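Inorganic pyrophosphatase (Shewanella sp. AS-11, PDB 6LL8) probably catalyses the metal-dependent hydrolysis of diphosphate to two phosphates, as a manganese-dependent family II inorganic pyrophosphatase of the DHH family. Local coordinates at residues 3-9 / 33-39; 12-16 / 71-75; 18-22 / 136-140; 63-69 / 83-89. One frame throughout, in Å; residues are numbered along the deposited sequence. Where two conformers were deposited one is given.

Interaction 1: residues 3-9 / 33-39; sequences SMYVVGH and PAIAARL. With MG (magnesium ion), chain C.
Four backbone hydrogen bonds join Met4–Val6 to Pro33–Ala37 in parallel register. Met4 N donates to Pro33 O and Met4 O accepts from Ile35 N (2.8 Å); Val6 N then binds Ile35 O at 2.9 Å, and Val6 O receives Ala37 N. Beyond this point the strands separate and water takes over. One molecule accepts from Gly8 N and bridges to Ala37 O, while a second joins His9 O to Leu39 N. The two strands, their axes 38° apart, belong to the beta-alpha-beta unit of strand 4-7, helix 14-29 and strand 34-38, and are neighbours inside the parallel sheet of the DHH domain.

Apolar contacts fall on both faces of the sheet. Tyr5 and Ile35 run side by side, CE1 of the ring lying 3.8 Å from Ile35 CG2, and Ala37 CB approaches the same ring obliquely. On the other face Met4 CG rests 3.7 Å from Ala34 CB, and helix 14-29 covers this side through Lys27 and Leu23. Val7 sends CG2 anti to the backbone N, across Leu39 at about a right angle and 3.8 Å from its CG. In the loop that follows, His9 NE2 holds a magnesium ion at 2.2 Å, together with Asp13 and Asp73.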
loop_
_atom_site.group_PDB
_atom_site.type_symbol
_atom_site.label_atom_id
_atom_site.label_comp_id
_atom_site.label_asym_id
_atom_site.label_seq_id
_atom_site.Cartn_x
_atom_site.Cartn_y
_atom_site.Cartn_z
ATOM N N SER A 3 9.572 15.666 18.293
ATOM C CA SER A 3 9.794 15.060 16.945
ATOM C C SER A 3 8.476 14.980 16.204
ATOM O O SER A 3 7.468 14.725 16.860
ATOM C CB SER A 3 10.370 13.663 17.047
ATOM O OG SER A 3 11.720 13.649 17.499
ATOM N N MET A 4 8.515 15.156 14.903
ATOM C CA MET A 4 7.389 14.753 14.047
ATOM C C MET A 4 7.317 13.232 14.020
ATOM O O MET A 4 8.337 12.549 14.206
ATOM C CB MET A 4 7.544 15.308 12.631
ATOM C CG MET A 4 8.608 14.614 11.789
ATOM S SD MET A 4 8.850 15.335 10.173
ATOM C CE MET A 4 10.001 16.645 10.602
ATOM N N TYR A 5 6.140 12.724 13.733
ATOM C CA TYR A 5 5.952 11.294 13.461
ATOM C C TYR A 5 5.752 11.109 11.979
ATOM O O TYR A 5 4.937 11.791 11.361
ATOM C CB TYR A 5 4.770 10.747 14.253
ATOM C CG TYR A 5 5.061 10.645 15.718
ATOM C CD1 TYR A 5 5.655 9.519 16.238
ATOM C CD2 TYR A 5 4.721 11.658 16.583
ATOM C CE1 TYR A 5 5.948 9.410 17.581
ATOM C CE2 TYR A 5 5.001 11.557 17.932
ATOM C CZ TYR A 5 5.610 10.434 18.434
ATOM O OH TYR A 5 5.868 10.327 19.767
ATOM N N VAL A 6 6.460 10.140 11.430
ATOM C CA VAL A 6 6.381 9.769 10.012
ATOM C C VAL A 6 5.608 8.473 9.923
ATOM O O VAL A 6 6.051 7.478 10.524
ATOM C CB VAL A 6 7.783 9.642 9.398
ATOM C CG1 VAL A 6 7.642 9.418 7.902
ATOM C CG2 VAL A 6 8.641 10.862 9.694
ATOM N N VAL A 7 4.452 8.471 9.275
ATOM C CA VAL A 7 3.554 7.304 9.388
ATOM C C VAL A 7 2.761 7.126 8.095
ATOM O O VAL A 7 2.202 8.071 7.526
ATOM C CB VAL A 7 2.682 7.402 10.629
ATOM C CG1 VAL A 7 1.791 8.590 10.592
ATOM C CG2 VAL A 7 1.869 6.149 10.844
ATOM N N GLY A 8 2.705 5.875 7.685
ATOM C CA GLY A 8 1.958 5.461 6.500
ATOM C C GLY A 8 0.549 5.033 6.809
ATOM O O GLY A 8 -0.013 5.343 7.849
ATOM N N HIS A 9 -0.061 4.363 5.844
ATOM C CA HIS A 9 -1.495 4.073 5.959
ATOM C C HIS A 9 -1.796 3.055 7.042
ATOM O O HIS A 9 -0.983 2.178 7.354
ATOM C CB HIS A 9 -2.125 3.693 4.608
ATOM C CG HIS A 9 -1.473 2.619 3.796
ATOM N ND1 HIS A 9 -1.561 1.267 4.090
ATOM C CD2 HIS A 9 -0.765 2.702 2.642
ATOM C CE1 HIS A 9 -0.883 0.601 3.124
ATOM N NE2 HIS A 9 -0.385 1.448 2.229
ATOM N N PRO A 33 13.914 16.814 13.820
ATOM C CA PRO A 33 13.663 15.628 14.631
ATOM C C PRO A 33 12.426 14.857 14.167
ATOM O O PRO A 33 11.344 15.431 14.017
ATOM C CB PRO A 33 13.520 16.201 16.038
ATOM C CG PRO A 33 14.493 17.348 16.007
ATOM C CD PRO A 33 14.311 17.963 14.652
ATOM N N ALA A 34 12.596 13.550 14.026
ATOM C CA ALA A 34 11.556 12.683 13.458
ATOM C C ALA A 34 11.586 11.311 14.106
ATOM O O ALA A 34 12.668 10.810 14.479
ATOM C CB ALA A 34 11.713 12.564 11.958
ATOM N N ILE A 35 10.442 10.676 14.163
ATOM C CA ILE A 35 10.252 9.297 14.662
ATOM C C ILE A 35 9.397 8.572 13.626
ATOM O O ILE A 35 8.302 9.026 13.305
ATOM C CB ILE A 35 9.575 9.282 16.038
ATOM C CG1 ILE A 35 10.435 10.003 17.071
ATOM C CG2 ILE A 35 9.269 7.856 16.462
ATOM C CD1 ILE A 35 9.707 10.333 18.335
ATOM N N ALA A 36 9.847 7.412 13.166
ATOM C CA ALA A 36 9.036 6.519 12.324
ATOM C C ALA A 36 7.986 5.807 13.158
ATOM O O ALA A 36 8.281 5.335 14.272
ATOM C CB ALA A 36 9.894 5.516 11.625
ATOM N N ALA A 37 6.779 5.692 12.656
ATOM C CA ALA A 37 5.714 5.008 13.373
ATOM C C ALA A 37 4.899 4.155 12.413
ATOM O O ALA A 37 5.033 4.254 11.182
ATOM C CB ALA A 37 4.858 5.983 14.132
ATOM N N ARG A 38 4.030 3.350 12.990
ATOM C CA ARG A 38 3.119 2.483 12.244
ATOM C C ARG A 38 1.756 2.428 12.937
ATOM O O ARG A 38 1.686 2.489 14.168
ATOM C CB ARG A 38 3.670 1.080 12.064
ATOM C CG ARG A 38 3.911 0.314 13.355
ATOM C CD ARG A 38 4.664 -0.980 13.111
ATOM N NE ARG A 38 5.120 -1.562 14.357
ATOM C CZ ARG A 38 4.502 -2.473 15.085
ATOM N NH1 ARG A 38 3.363 -3.001 14.704
ATOM N NH2 ARG A 38 5.083 -2.887 16.195
ATOM N N LEU A 39 0.721 2.232 12.142
ATOM C CA LEU A 39 -0.681 2.155 12.612
ATOM C C LEU A 39 -1.173 0.727 12.755
ATOM O O LEU A 39 -2.336 0.551 13.088
ATOM C CB LEU A 39 -1.569 2.891 11.634
ATOM C CG LEU A 39 -1.460 4.397 11.657
ATOM C CD1 LEU A 39 -2.172 5.068 10.479
ATOM C CD2 LEU A 39 -2.016 4.952 12.960
HETATM MG MG MG C . 1.095 1.158 0.605
HETATM O O HOH W 1 4.081 3.521 8.693
HETATM O O HOH W 2 1.212 2.664 9.325
#

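Interaction 2: residues 12-16 / 71-75. With MG (magnesium ion), chain C; MG (magnesium ion), chain D; MG (magnesium ion), chain F; 2PN (imidodiphosphoric acid), chain I.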
loop_
_atom_site.group_PDB
_atom_site.type_symbol
_atom_site.label_atom_id
_atom_site.label_comp_id
_atom_site.label_asym_id
_atom_site.label_seq_id
_atom_site.Cartn_x
_atom_site.Cartn_y
_atom_site.Cartn_z
ATOM N N PRO A 12 -0.551 -1.137 7.335
ATOM C CA PRO A 12 0.617 -0.712 6.559
ATOM C C PRO A 12 1.181 -1.873 5.749
ATOM O O PRO A 12 1.253 -3.004 6.205
ATOM C CB PRO A 12 1.601 -0.273 7.623
ATOM C CG PRO A 12 1.185 -0.986 8.873
ATOM C CD PRO A 12 -0.336 -1.033 8.788
ATOM N N ASP A 13 1.707 -1.511 4.590
ATOM C CA ASP A 13 2.493 -2.401 3.732
ATOM C C ASP A 13 3.958 -1.992 3.776
ATOM O O ASP A 13 4.361 -1.088 4.529
ATOM C CB ASP A 13 1.905 -2.419 2.348
ATOM C CG ASP A 13 1.775 -1.039 1.712
ATOM O OD1 ASP A 13 2.365 -0.054 2.212
ATOM O OD2 ASP A 13 1.064 -0.909 0.685
ATOM N N SER A 14 4.776 -2.650 2.989
ATOM C CA SER A 14 6.218 -2.408 3.016
ATOM C C SER A 14 6.522 -0.959 2.657
ATOM O O SER A 14 7.448 -0.380 3.251
ATOM C CB SER A 14 6.956 -3.391 2.152
ATOM O OG SER A 14 6.769 -4.697 2.627
ATOM N N ASP A 15 5.873 -0.388 1.673
ATOM C CA ASP A 15 6.145 1.008 1.330
ATOM C C ASP A 15 5.874 1.916 2.516
ATOM O O ASP A 15 6.693 2.789 2.838
ATOM C CB ASP A 15 5.291 1.395 0.130
ATOM C CG ASP A 15 5.609 2.678 -0.591
ATOM O OD1 ASP A 15 6.784 3.136 -0.477
ATOM O OD2 ASP A 15 4.736 3.188 -1.331
ATOM N N SER A 16 4.762 1.729 3.194
ATOM C CA SER A 16 4.408 2.551 4.357
ATOM C C SER A 16 5.406 2.362 5.496
ATOM O O SER A 16 5.683 3.328 6.216
ATOM C CB SER A 16 2.998 2.248 4.823
ATOM O OG SER A 16 2.013 2.951 4.085
ATOM N N ILE A 71 2.835 12.332 6.620
ATOM C CA ILE A 71 2.050 11.216 6.071
ATOM C C ILE A 71 2.842 10.587 4.924
ATOM O O ILE A 71 3.366 11.287 4.073
ATOM C CB ILE A 71 0.690 11.721 5.586
ATOM C CG1 ILE A 71 -0.151 12.308 6.722
ATOM C CG2 ILE A 71 -0.066 10.656 4.794
ATOM C CD1 ILE A 71 -0.727 11.327 7.676
ATOM N N VAL A 72 2.834 9.263 4.867
ATOM C CA VAL A 72 3.474 8.476 3.789
ATOM C C VAL A 72 2.409 7.611 3.129
ATOM O O VAL A 72 1.653 6.922 3.807
ATOM C CB VAL A 72 4.611 7.622 4.377
ATOM C CG1 VAL A 72 5.315 6.812 3.312
ATOM C CG2 VAL A 72 5.606 8.464 5.141
ATOM N N ASP A 73 2.427 7.581 1.800
ATOM C CA ASP A 73 1.806 6.486 1.026
ATOM C C ASP A 73 0.276 6.523 1.049
ATOM O O ASP A 73 -0.329 5.495 0.718
ATOM C CB ASP A 73 2.372 5.142 1.457
ATOM C CG ASP A 73 2.096 3.936 0.618
ATOM O OD1 ASP A 73 2.177 4.017 -0.645
ATOM O OD2 ASP A 73 1.867 2.890 1.241
ATOM N N HIS A 74 -0.332 7.661 1.324
ATOM C CA HIS A 74 -1.768 7.907 1.097
ATOM C C HIS A 74 -2.065 9.383 1.307
ATOM O O HIS A 74 -1.229 10.086 1.878
ATOM C CB HIS A 74 -2.636 7.058 2.034
ATOM C CG HIS A 74 -2.657 7.553 3.421
ATOM N ND1 HIS A 74 -3.697 8.341 3.893
ATOM C CD2 HIS A 74 -1.773 7.359 4.413
ATOM C CE1 HIS A 74 -3.387 8.613 5.162
ATOM N NE2 HIS A 74 -2.250 8.025 5.539
ATOM N N SER A 75 -3.289 9.802 0.986
ATOM C CA SER A 75 -3.767 11.121 1.412
ATOM C C SER A 75 -5.251 11.083 1.776
ATOM O O SER A 75 -5.991 12.023 1.446
ATOM C CB SER A 75 -3.440 12.195 0.418
ATOM O OG SER A 75 -3.988 11.936 -0.867
HETATM MG MG MG C . 1.095 1.158 0.605
HETATM MG MG MG D . 2.863 2.536 -2.045
HETATM MG MG MG F . 2.387 -1.110 -1.340
HETATM P P1 2PN I . 0.120 0.962 -2.340
HETATM O O1 2PN I . -0.176 1.331 -0.889
HETATM O O2 2PN I . 0.527 -0.480 -2.492
HETATM O O3 2PN I . 1.130 1.916 -2.948
HETATM N N1 2PN I . -1.282 1.175 -3.174
HETATM P P2 2PN I . -2.375 0.171 -3.894
HETATM O O4 2PN I . -3.722 0.608 -3.327
HETATM O O5 2PN I . -2.050 -1.252 -3.492
HETATM O O6 2PN I . -2.289 0.395 -5.384
HETATM O O HOH W 3 4.305 -2.090 -0.262
HETATM O O HOH W 4 1.437 -3.150 -2.113
#
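Asp73 reaches across to Ser16, Asp15 and Asp13, and its carboxylate is divided between two magnesium ions. OD2 binds the ion of chain C at 2.0 Å, and OD1 binds that of chain D at 2.1 Å. With CG anti to the backbone N (chi1 -167°), the group extends from the end of its strand toward the start of the helix.

Ser16 OG steadies this bridge, donating to the anti lone pair of Asp73 OD2 over 2.8 Å, so a second-shell hydroxyl helps to set the rotation of a first-shell carboxylate. Asp15 shares the chain D ion through OD2, 2.8 Å from Asp73 OD1, the two carboxylate planes standing 66° apart. The close approach of these acidic oxygens is probably paid for by the metal between them. OD1 of Asp15 is held by Asn118.

Asp13 has two roles. Its OD1 caps the helix by accepting from Ser16 N (3.1 Å), and both its oxygens chelate the chain C ion. OD2 also binds the chain F ion at 2.4 Å. Imidodiphosphate, an analogue of the substrate diphosphate, supplies O1, O2 and O3 to the three ions, one oxygen each; His9, His95 and Asp147 contribute further ligands.

This active-site metal cluster lies where the N-terminus of helix 14-29 meets the C-terminal end of strand 68-72, which is flanked in the parallel sheet by strands 4-7 and 88-94.

Interaction 3: residues 18-22 / 136-140; sequences CGAIA and IAGIM
Chi1 of Ile139 (69°) sets CG1 between the backbone N and the carbonyl carbon, and an extended chi2 of 172° carries CD1 out to Ile21. There CD1 meets Ile21 CG2 at 3.8 Å, the two side chains crossing at about a right angle. Ile21 in turn has CG2 anti to its own backbone N, which places this methyl within reach of a second isoleucine: Ile136 CD1 also lies 3.8 Å away. One branch of Ile21 therefore touches the ends of two side chains about one helical turn apart.

Cys18 packs at the base of Ile139, its SG 3.8 Å from CB. At the other end of the contact Ala22 CB comes against the thioether arm of Met140, 3.7 Å from CG and nearly as close to SD, and also meets Ile136 CG2. The helix axes are 9.5 Å apart at closest approach and 151° apart in direction, a roughly antiparallel pairing of helix 14-29 with helix 134-147 in the DHH domain. Phe55, together with Ile49 and Phe53 of helix 44-53, adds further apolar cover.

Side chain to side chain, the contacts are carbon against carbon or sulfur, and dispersion and the exclusion of water probably hold the two helices together here.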
loop_
_atom_site.group_PDB
_atom_site.type_symbol
_atom_site.label_atom_id
_atom_site.label_comp_id
_atom_site.label_asym_id
_atom_site.label_seq_id
_atom_site.Cartn_x
_atom_site.Cartn_y
_atom_site.Cartn_z
ATOM N N CYS A 18 8.675 0.873 5.379
ATOM C CA CYS A 18 10.049 1.192 4.956
ATOM C C CYS A 18 10.174 2.667 4.662
ATOM O O CYS A 18 11.217 3.265 4.939
ATOM C CB CYS A 18 10.457 0.338 3.764
ATOM S SG CYS A 18 10.461 -1.446 4.154
ATOM N N GLY A 19 9.143 3.240 4.059
ATOM C CA GLY A 19 9.175 4.681 3.807
ATOM C C GLY A 19 9.179 5.512 5.063
ATOM O O GLY A 19 9.880 6.529 5.134
ATOM N N ALA A 20 8.448 5.098 6.085
ATOM C CA ALA A 20 8.498 5.831 7.372
ATOM C C ALA A 20 9.923 5.780 7.942
ATOM O O ALA A 20 10.432 6.808 8.415
ATOM C CB ALA A 20 7.499 5.271 8.330
ATOM N N ILE A 21 10.551 4.622 7.911
ATOM C CA ILE A 21 11.937 4.471 8.426
ATOM C C ILE A 21 12.861 5.352 7.592
ATOM O O ILE A 21 13.691 6.092 8.142
ATOM C CB ILE A 21 12.369 3.004 8.378
ATOM C CG1 ILE A 21 11.550 2.163 9.354
ATOM C CG2 ILE A 21 13.857 2.888 8.676
ATOM C CD1 ILE A 21 11.758 0.670 9.224
ATOM N N ALA A 22 12.760 5.266 6.277
ATOM C CA ALA A 22 13.690 5.973 5.384
ATOM C C ALA A 22 13.516 7.484 5.503
ATOM O O ALA A 22 14.524 8.230 5.539
ATOM C CB ALA A 22 13.474 5.512 3.965
ATOM N N ILE A 136 19.286 1.138 4.891
ATOM C CA ILE A 136 18.126 1.932 4.430
ATOM C C ILE A 136 17.935 1.702 2.927
ATOM O O ILE A 136 16.794 1.507 2.469
ATOM C CB ILE A 136 18.314 3.428 4.722
ATOM C CG1 ILE A 136 18.414 3.693 6.222
ATOM C CG2 ILE A 136 17.236 4.251 4.036
ATOM C CD1 ILE A 136 17.128 3.642 6.913
ATOM N N ALA A 137 19.013 1.708 2.171
ATOM C CA ALA A 137 18.872 1.497 0.721
ATOM C C ALA A 137 18.213 0.145 0.446
ATOM O O ALA A 137 17.391 0.040 -0.481
ATOM C CB ALA A 137 20.216 1.586 0.020
ATOM N N GLY A 138 18.577 -0.862 1.219
ATOM C CA GLY A 138 18.019 -2.191 0.992
ATOM C C GLY A 138 16.516 -2.211 1.190
ATOM O O GLY A 138 15.804 -2.817 0.402
ATOM N N ILE A 139 16.042 -1.622 2.291
ATOM C CA ILE A 139 14.591 -1.681 2.553
ATOM C C ILE A 139 13.866 -0.796 1.540
ATOM O O ILE A 139 12.739 -1.147 1.140
ATOM C CB ILE A 139 14.233 -1.397 4.015
ATOM C CG1 ILE A 139 14.470 0.050 4.445
ATOM C CG2 ILE A 139 14.923 -2.395 4.929
ATOM C CD1 ILE A 139 13.944 0.364 5.824
ATOM N N MET A 140 14.430 0.323 1.127
ATOM C CA MET A 140 13.802 1.162 0.100
ATOM C C MET A 140 13.692 0.395 -1.219
ATOM O O MET A 140 12.656 0.413 -1.885
ATOM C CB MET A 140 14.594 2.448 -0.090
ATOM C CG MET A 140 14.564 3.408 1.099
ATOM S SD MET A 140 15.564 4.873 0.843
ATOM C CE MET A 140 14.602 5.725 -0.394
#

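Interaction 4: residues 63-69 / 83-89; sequences SYAGEEV and DIAQATI
Asp83 turns its carboxylate onto two backbone N-H groups, those of Tyr64 and, weakly, Ala65. Its CG sits between the backbone N and the carbonyl carbon (chi1 66°), which brings both oxygens to the start of the loop. OD1 takes Tyr64 N on its syn lone pair at 2.8 Å, while OD2 accepts the weak bond from Ala65 N at 3.0 Å. Ser63 OG also comes close to OD2, but in one of two conformers, so that bond is doubtful. The Tyr64 ring has OD1 at its edge while its OH turns away to Lys61 O.

The chain then makes a type II turn from Tyr64 to Glu67, with Gly66 at positive phi. Gly66 N donates to Gln86 O over 2.8 Å, from above the carbonyl plane. Ala87 CB touches both carbonyl oxygens of the turn, 3.3 Å from Tyr64 O and 3.4 Å from Glu67 O. Val69 and Ile84 cross obliquely, CG2 of the valine 4.0 Å from CD1 of the isoleucine and equally near Ala87 CB.

Parallel pairing begins here: Thr88 N binds Glu67 O at 2.9 Å, and Val69 N binds Thr88 O. A water spans Glu67 O and Thr88 OG1. From this point strands 68-72 and 88-94 run on into the six-stranded sheet, with strand 4-7 on the other side of 68-72, where Val7 packs on Val69.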
loop_
_atom_site.group_PDB
_atom_site.type_symbol
_atom_site.label_atom_id
_atom_site.label_comp_id
_atom_site.label_asym_id
_atom_site.label_seq_id
_atom_site.Cartn_x
_atom_site.Cartn_y
_atom_site.Cartn_z
ATOM N N SER A 63 -2.607 7.250 18.253
ATOM C CA SER A 63 -3.147 8.600 18.519
ATOM C C SER A 63 -2.061 9.637 18.293
ATOM O O SER A 63 -0.935 9.521 18.799
ATOM C CB SER A 63 -3.760 8.722 19.852
ATOM O OG SER A 63 -3.873 10.088 20.194
ATOM N N TYR A 64 -2.436 10.628 17.521
ATOM C CA TYR A 64 -1.494 11.670 17.083
ATOM C C TYR A 64 -2.026 13.071 17.351
ATOM O O TYR A 64 -1.397 14.045 16.933
ATOM C CB TYR A 64 -1.186 11.537 15.584
ATOM C CG TYR A 64 -0.443 10.272 15.284
ATOM C CD1 TYR A 64 -1.123 9.083 15.179
ATOM C CD2 TYR A 64 0.937 10.246 15.138
ATOM C CE1 TYR A 64 -0.472 7.903 14.924
ATOM C CE2 TYR A 64 1.603 9.064 14.869
ATOM C CZ TYR A 64 0.900 7.888 14.743
ATOM O OH TYR A 64 1.554 6.714 14.494
ATOM N N ALA A 65 -3.106 13.222 18.109
ATOM C CA ALA A 65 -3.586 14.571 18.437
ATOM C C ALA A 65 -2.442 15.375 19.057
ATOM O O ALA A 65 -1.725 14.862 19.945
ATOM C CB ALA A 65 -4.737 14.519 19.393
ATOM N N GLY A 66 -2.286 16.629 18.640
ATOM C CA GLY A 66 -1.262 17.521 19.185
ATOM C C GLY A 66 0.113 17.326 18.574
ATOM O O GLY A 66 1.020 18.079 18.922
ATOM N N GLU A 67 0.287 16.317 17.745
ATOM C CA GLU A 67 1.584 16.000 17.125
ATOM C C GLU A 67 1.692 16.636 15.758
ATOM O O GLU A 67 0.669 17.004 15.164
ATOM C CB GLU A 67 1.754 14.492 16.985
ATOM C CG GLU A 67 1.618 13.714 18.281
ATOM C CD GLU A 67 2.690 13.956 19.328
ATOM O OE1 GLU A 67 3.723 14.563 19.030
ATOM O OE2 GLU A 67 2.503 13.495 20.453
ATOM N N GLU A 68 2.917 16.710 15.254
ATOM C CA GLU A 68 3.195 16.995 13.836
ATOM C C GLU A 68 3.415 15.650 13.154
ATOM O O GLU A 68 4.161 14.809 13.651
ATOM C CB GLU A 68 4.412 17.887 13.677
ATOM C CG GLU A 68 4.165 19.318 14.122
ATOM C CD GLU A 68 5.430 20.153 14.112
ATOM O OE1 GLU A 68 6.385 19.714 14.740
ATOM O OE2 GLU A 68 5.393 21.263 13.579
ATOM N N VAL A 69 2.780 15.494 12.006
ATOM C CA VAL A 69 2.752 14.219 11.283
ATOM C C VAL A 69 3.171 14.434 9.845
ATOM O O VAL A 69 2.661 15.319 9.152
ATOM C CB VAL A 69 1.373 13.568 11.353
ATOM C CG1 VAL A 69 1.331 12.267 10.597
ATOM C CG2 VAL A 69 0.953 13.344 12.781
ATOM N N ASP A 83 -7.435 10.349 14.789
ATOM C CA ASP A 83 -7.446 11.715 15.359
ATOM C C ASP A 83 -6.563 12.659 14.559
ATOM O O ASP A 83 -6.135 13.684 15.087
ATOM C CB ASP A 83 -7.130 11.679 16.847
ATOM C CG ASP A 83 -5.727 11.219 17.186
ATOM O OD1 ASP A 83 -4.968 10.799 16.273
ATOM O OD2 ASP A 83 -5.369 11.281 18.377
ATOM N N ILE A 84 -6.316 12.370 13.282
ATOM C CA ILE A 84 -5.436 13.253 12.473
ATOM C C ILE A 84 -5.977 14.682 12.412
ATOM O O ILE A 84 -5.161 15.593 12.264
ATOM C CB ILE A 84 -5.180 12.655 11.087
ATOM C CG1 ILE A 84 -3.928 13.227 10.404
ATOM C CG2 ILE A 84 -6.423 12.816 10.201
ATOM C CD1 ILE A 84 -2.635 12.948 11.092
ATOM N N ALA A 85 -7.289 14.917 12.520
ATOM C CA ALA A 85 -7.795 16.308 12.455
ATOM C C ALA A 85 -7.286 17.139 13.634
ATOM O O ALA A 85 -7.320 18.367 13.520
ATOM C CB ALA A 85 -9.300 16.349 12.379
ATOM N N GLN A 86 -6.863 16.499 14.717
ATOM C CA GLN A 86 -6.332 17.225 15.885
ATOM C C GLN A 86 -4.813 17.215 15.893
ATOM O O GLN A 86 -4.211 17.706 16.851
ATOM C CB GLN A 86 -6.877 16.608 17.165
ATOM C CG GLN A 86 -8.375 16.849 17.363
ATOM C CD GLN A 86 -9.218 15.792 16.713
ATOM O OE1 GLN A 86 -9.053 14.594 16.974
ATOM N NE2 GLN A 86 -10.193 16.238 15.929
ATOM N N ALA A 87 -4.197 16.697 14.840
ATOM C CA ALA A 87 -2.742 16.787 14.594
ATOM C C ALA A 87 -2.484 17.894 13.591
ATOM O O ALA A 87 -3.438 18.433 13.000
ATOM C CB ALA A 87 -2.220 15.470 14.084
ATOM N N THR A 88 -1.227 18.175 13.333
ATOM C CA THR A 88 -0.834 19.080 12.262
ATOM C C THR A 88 -0.068 18.237 11.246
ATOM O O THR A 88 1.004 17.703 11.549
ATOM C CB THR A 88 0.026 20.223 12.773
ATOM O OG1 THR A 88 -0.723 20.963 13.741
ATOM C CG2 THR A 88 0.467 21.129 11.650
ATOM N N ILE A 89 -0.619 18.155 10.040
ATOM C CA ILE A 89 0.091 17.461 8.941
ATOM C C ILE A 89 1.126 18.426 8.385
ATOM O O ILE A 89 0.755 19.488 7.828
ATOM C CB ILE A 89 -0.879 16.977 7.858
ATOM C CG1 ILE A 89 -1.888 15.981 8.412
ATOM C CG2 ILE A 89 -0.109 16.379 6.693
ATOM C CD1 ILE A 89 -3.063 15.699 7.521
HETATM O O HOH W 5 -0.617 19.622 16.202
#

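Interactions 1, 2 and 4 share one parallel sheet, in which strand 4-7 lies between 34-38 and 68-72, and 88-94 follows. Interactions 1 and 2, with centres 11 Å apart, share the magnesium ion of chain C, bound by His9, Asp13 and Asp73. They also meet through Val7 O and Val72 N, 3.0 Å apart, and through His9 N, 3.1 Å from Ser16 OG, the hydroxyl that also holds Asp73. Interaction 4 joins interaction 1 through Tyr5 N and Glu68 O, 2.9 Å apart, at the end of the strands remote from the ligand. Helix 14-29 starts in interaction 2 and packs in interaction 3, where the Cys18 side chain is about 12 Å from the imidodiphosphate.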